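Local structure of halotolerant alpha-type carbonic anhydrase (dCA II) (Dunaliella salina, 1Y7W) at residues Ala83-Val95 / Lys102-Thr114. The protein probably catalyses the reversible hydration of carbon dioxide to bicarbonate as a zinc-dependent alpha-type carbonic anhydrase that tolerates high salt. Numbering follows the deposited sequence. Where two conformers were deposited one is given.
Sequences AQADGITLTNAKV and KVTFDQPAANLPT. With NA (sodium ion), chain C.
Leu-90 lies over one face of the Phe-105 ring, and the two make the tight inner part of this contact together with Ile-88, whose CD1 packs on the carbonyl oxygens of Ala-110 and Asn-111. The methyl CD1 of Leu-90 stands 4.0 Å from the centroid of the Phe-105 ring in a CH-pi contact displaced toward the rim, over the CD2-CE2 edge, while CD2 of Leu-90 passes CD1 and CE1 of Phe-105 and meets CG of Pro-108 at 4.1 Å. With CG of Phe-105 set between its backbone N and carbonyl carbon (chi1 37°), the ring turns in against Leu-90, and CB stays close to the carbonyl of Thr-91. Val-213 and Ile-211 touch Leu-90 from outside the pair. Farther along, Lys-94 and Thr-104 form the hydrogen-bonded pair of an antiparallel beta hairpin, strands 94-95 and 103-104, with N-H...O bonds in both directions; strand 206-207 flanks 94-95 as the third strand of this small sheet. Val-95 and Val-103 follow as a non-hydrogen-bonded pair on the buried face, CG2 of one 3.9 Å from CG2 of the other. The outer side is polar and wetter. Asp-106 N gives a nearly straight bond to Thr-91 O (2.8 Å). The Asp-106 carboxylate accepts through OD2 a hydrogen bond from ND2 of Asn-92 at 3.0 Å, on its syn side. Water 5 also donates to OD2, and water 4 links Thr-91 N to Asp-106 O. More solvent-exposed is the far end, where the Asn-111 amide lies against CA and CB of Asp-86, and its ND2 donates to water 2, which makes a weak bond to Gly-87 O. That same Gly-87 O binds the sodium ion at 2.4 Å, together with Gln-84 O across a type I turn, Gly-82 O and waters 1 and 3.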
loop_
_atom_site.group_PDB
_atom_site.type_symbol
_atom_site.label_atom_id
_atom_site.label_comp_id
_atom_site.label_asym_id
_atom_site.label_seq_id
_atom_site.Cartn_x
_atom_site.Cartn_y
_atom_site.Cartn_z
ATOM N N ALA A 83 -0.961 1.183 22.226
ATOM C CA ALA A 83 -1.113 1.677 23.621
ATOM C C ALA A 83 0.134 1.358 24.465
ATOM O O ALA A 83 0.334 1.943 25.551
ATOM C CB ALA A 83 -2.345 1.025 24.283
ATOM N N GLN A 84 0.958 0.431 23.965
ATOM C CA GLN A 84 2.167 -0.027 24.617
ATOM C C GLN A 84 3.311 0.876 24.336
ATOM O O GLN A 84 3.347 1.588 23.324
ATOM C CB GLN A 84 2.593 -1.425 24.150
ATOM C CG GLN A 84 1.618 -2.571 24.470
ATOM C CD GLN A 84 1.370 -2.736 25.937
ATOM O OE1 GLN A 84 0.411 -2.190 26.489
ATOM N NE2 GLN A 84 2.241 -3.497 26.593
ATOM N N ALA A 85 4.280 0.823 25.250
ATOM C CA ALA A 85 5.486 1.636 25.120
ATOM C C ALA A 85 6.196 1.379 23.763
ATOM O O ALA A 85 6.621 2.298 23.054
ATOM C CB ALA A 85 6.445 1.288 26.268
ATOM N N ASP A 86 6.365 0.130 23.388
ATOM C CA ASP A 86 7.072 -0.054 22.124
ATOM C C ASP A 86 6.123 -0.369 20.989
ATOM O O ASP A 86 6.481 -1.124 20.072
ATOM C CB ASP A 86 8.136 -1.142 22.247
ATOM C CG ASP A 86 7.723 -2.208 23.163
ATOM O OD1 ASP A 86 6.488 -2.446 23.215
ATOM O OD2 ASP A 86 8.626 -2.778 23.849
ATOM N N GLY A 87 4.920 0.191 21.077
ATOM C CA GLY A 87 3.899 -0.018 20.043
ATOM C C GLY A 87 3.732 1.303 19.325
ATOM O O GLY A 87 3.739 2.365 19.948
ATOM N N ILE A 88 3.588 1.258 17.999
ATOM C CA ILE A 88 3.481 2.474 17.214
ATOM C C ILE A 88 2.058 2.978 17.019
ATOM O O ILE A 88 1.144 2.201 16.655
ATOM C CB ILE A 88 4.132 2.254 15.781
ATOM C CG1 ILE A 88 5.672 2.179 15.923
ATOM C CG2 ILE A 88 3.788 3.439 14.850
ATOM C CD1 ILE A 88 6.458 2.006 14.597
ATOM N N THR A 89 1.868 4.279 17.243
ATOM C CA THR A 89 0.569 4.905 16.963
ATOM C C THR A 89 0.856 5.985 15.949
ATOM O O THR A 89 1.724 6.818 16.162
ATOM C CB THR A 89 -0.046 5.575 18.191
ATOM O OG1 THR A 89 -0.300 4.561 19.182
ATOM C CG2 THR A 89 -1.393 6.272 17.760
ATOM N N LEU A 90 0.125 5.993 14.833
ATOM C CA LEU A 90 0.312 7.019 13.806
ATOM C C LEU A 90 -0.413 8.243 14.368
ATOM O O LEU A 90 -1.614 8.211 14.593
ATOM C CB LEU A 90 -0.347 6.550 12.507
ATOM C CG LEU A 90 0.255 5.229 11.992
ATOM C CD1 LEU A 90 -0.354 4.975 10.630
ATOM C CD2 LEU A 90 1.778 5.307 11.888
ATOM N N THR A 91 0.334 9.319 14.562
ATOM C CA THR A 91 -0.234 10.513 15.164
ATOM C C THR A 91 -0.346 11.719 14.222
ATOM O O THR A 91 0.386 11.809 13.237
ATOM C CB THR A 91 0.600 10.898 16.416
ATOM O OG1 THR A 91 1.817 11.499 15.994
ATOM C CG2 THR A 91 0.903 9.674 17.255
ATOM N N ASN A 92 -1.274 12.638 14.535
ATOM C CA ASN A 92 -1.491 13.830 13.700
ATOM C C ASN A 92 -1.810 13.276 12.264
ATOM O O ASN A 92 -1.290 13.751 11.255
ATOM C CB ASN A 92 -0.240 14.736 13.684
ATOM C CG ASN A 92 -0.435 16.013 12.853
ATOM O OD1 ASN A 92 -1.575 16.442 12.594
ATOM N ND2 ASN A 92 0.679 16.647 12.442
ATOM N N ALA A 93 -2.623 12.229 12.235
ATOM C CA ALA A 93 -3.004 11.598 10.983
ATOM C C ALA A 93 -3.928 12.532 10.149
ATOM O O ALA A 93 -4.692 13.330 10.695
ATOM C CB ALA A 93 -3.715 10.278 11.289
ATOM N N LYS A 94 -3.801 12.448 8.826
ATOM C CA LYS A 94 -4.577 13.259 7.880
ATOM C C LYS A 94 -4.904 12.374 6.637
ATOM O O LYS A 94 -4.149 11.454 6.288
ATOM C CB LYS A 94 -3.752 14.457 7.454
ATOM C CG LYS A 94 -3.376 15.329 8.661
ATOM C CD LYS A 94 -2.497 16.491 8.280
ATOM C CE LYS A 94 -2.368 17.381 9.544
ATOM N NZ LYS A 94 -1.545 18.638 9.344
ATOM N N VAL A 95 -6.035 12.620 5.999
ATOM C CA VAL A 95 -6.382 11.802 4.836
ATOM C C VAL A 95 -6.645 12.744 3.646
ATOM O O VAL A 95 -7.065 13.898 3.836
ATOM C CB VAL A 95 -7.598 10.922 5.155
ATOM C CG1 VAL A 95 -8.800 11.790 5.521
ATOM C CG2 VAL A 95 -7.939 10.026 3.954
ATOM N N LYS A 102 -5.043 8.653 0.461
ATOM C CA LYS A 102 -3.760 8.614 1.141
ATOM C C LYS A 102 -3.861 9.178 2.552
ATOM O O LYS A 102 -4.466 10.237 2.736
ATOM C CB LYS A 102 -2.758 9.479 0.381
ATOM C CG LYS A 102 -1.357 9.326 0.979
ATOM C CD LYS A 102 -0.324 9.929 0.030
ATOM C CE LYS A 102 -0.334 11.477 0.075
ATOM N NZ LYS A 102 0.880 12.087 -0.682
ATOM N N VAL A 103 -3.189 8.526 3.508
ATOM C CA VAL A 103 -3.180 8.948 4.892
ATOM C C VAL A 103 -1.716 9.236 5.214
ATOM O O VAL A 103 -0.829 8.442 4.873
ATOM C CB VAL A 103 -3.756 7.862 5.824
ATOM C CG1 VAL A 103 -3.558 8.237 7.343
ATOM C CG2 VAL A 103 -5.243 7.663 5.540
ATOM N N THR A 104 -1.472 10.427 5.768
ATOM C CA THR A 104 -0.130 10.848 6.171
ATOM C C THR A 104 -0.182 11.081 7.693
ATOM O O THR A 104 -1.265 11.120 8.314
ATOM C CB THR A 104 0.298 12.166 5.446
ATOM O OG1 THR A 104 -0.787 13.106 5.514
ATOM C CG2 THR A 104 0.620 11.899 3.938
ATOM N N PHE A 105 0.979 11.248 8.322
ATOM C CA PHE A 105 0.993 11.373 9.764
ATOM C C PHE A 105 2.406 11.797 10.185
ATOM O O PHE A 105 3.290 11.903 9.357
ATOM C CB PHE A 105 0.627 9.993 10.376
ATOM C CG PHE A 105 1.208 8.797 9.602
ATOM C CD1 PHE A 105 2.566 8.517 9.620
ATOM C CD2 PHE A 105 0.378 8.052 8.715
ATOM C CE1 PHE A 105 3.121 7.500 8.738
ATOM C CE2 PHE A 105 0.893 7.070 7.860
ATOM C CZ PHE A 105 2.275 6.791 7.872
ATOM N N ASP A 106 2.591 12.078 11.467
ATOM C CA ASP A 106 3.917 12.438 11.920
ATOM C C ASP A 106 4.828 11.219 11.707
ATOM O O ASP A 106 4.405 10.086 11.944
ATOM C CB ASP A 106 3.850 12.784 13.394
ATOM C CG ASP A 106 3.175 14.106 13.650
ATOM O OD1 ASP A 106 2.691 14.286 14.785
ATOM O OD2 ASP A 106 3.131 14.938 12.727
ATOM N N GLN A 107 6.054 11.426 11.257
ATOM C CA GLN A 107 6.944 10.265 11.054
ATOM C C GLN A 107 7.303 9.547 12.334
ATOM O O GLN A 107 7.799 10.172 13.288
ATOM C CB GLN A 107 8.238 10.683 10.390
ATOM C CG GLN A 107 8.275 10.382 8.911
ATOM C CD GLN A 107 9.542 10.952 8.243
ATOM O OE1 GLN A 107 9.489 11.408 7.077
ATOM N NE2 GLN A 107 10.686 10.924 8.977
ATOM N N PRO A 108 7.029 8.236 12.405
ATOM C CA PRO A 108 7.375 7.489 13.614
ATOM C C PRO A 108 8.920 7.537 13.775
ATOM O O PRO A 108 9.660 7.558 12.804
ATOM C CB PRO A 108 6.888 6.055 13.317
ATOM C CG PRO A 108 5.776 6.253 12.383
ATOM C CD PRO A 108 6.237 7.409 11.481
ATOM N N ALA A 109 9.402 7.512 15.009
ATOM C CA ALA A 109 10.854 7.583 15.208
ATOM C C ALA A 109 11.380 6.568 16.214
ATOM O O ALA A 109 12.589 6.559 16.511
ATOM C CB ALA A 109 11.287 9.049 15.635
ATOM N N ALA A 110 10.503 5.721 16.743
ATOM C CA ALA A 110 10.937 4.714 17.700
ATOM C C ALA A 110 10.371 3.351 17.352
ATOM O O ALA A 110 9.340 3.276 16.707
ATOM C CB ALA A 110 10.475 5.089 19.122
ATOM N N ASN A 111 11.042 2.289 17.795
ATOM C CA ASN A 111 10.540 0.932 17.568
ATOM C C ASN A 111 10.287 0.657 16.107
ATOM O O ASN A 111 9.373 -0.076 15.755
ATOM C CB ASN A 111 9.257 0.734 18.367
ATOM C CG ASN A 111 9.472 0.983 19.843
ATOM O OD1 ASN A 111 10.260 0.271 20.461
ATOM N ND2 ASN A 111 8.796 2.004 20.416
ATOM N N LEU A 112 11.132 1.221 15.265
ATOM C CA LEU A 112 10.968 1.078 13.818
ATOM C C LEU A 112 11.211 -0.361 13.339
ATOM O O LEU A 112 12.017 -1.109 13.913
ATOM C CB LEU A 112 11.933 1.989 13.122
ATOM C CG LEU A 112 11.676 3.505 13.364
ATOM C CD1 LEU A 112 12.719 4.293 12.574
ATOM C CD2 LEU A 112 10.273 3.905 12.900
ATOM N N PRO A 113 10.495 -0.773 12.289
ATOM C CA PRO A 113 10.706 -2.136 11.786
ATOM C C PRO A 113 12.065 -2.151 11.101
ATOM O O PRO A 113 12.552 -1.102 10.674
ATOM C CB PRO A 113 9.537 -2.319 10.770
ATOM C CG PRO A 113 9.218 -0.901 10.336
ATOM C CD PRO A 113 9.336 -0.122 11.646
ATOM N N THR A 114 12.692 -3.328 10.996
ATOM C CA THR A 114 13.969 -3.396 10.302
ATOM C C THR A 114 13.987 -4.524 9.258
ATOM O O THR A 114 13.268 -5.514 9.365
ATOM C CB THR A 114 15.179 -3.683 11.268
ATOM O OG1 THR A 114 15.005 -4.971 11.872
ATOM C CG2 THR A 114 15.234 -2.638 12.394
HETATM NA NA NA C . 2.766 3.389 21.875
HETATM O O HOH W 1 4.837 4.240 22.181
HETATM O O HOH W 2 6.532 4.015 19.331
HETATM O O HOH W 3 2.186 5.145 20.699
HETATM O O HOH W 4 3.097 9.088 14.046
HETATM O O HOH W 5 1.679 15.008 10.156
#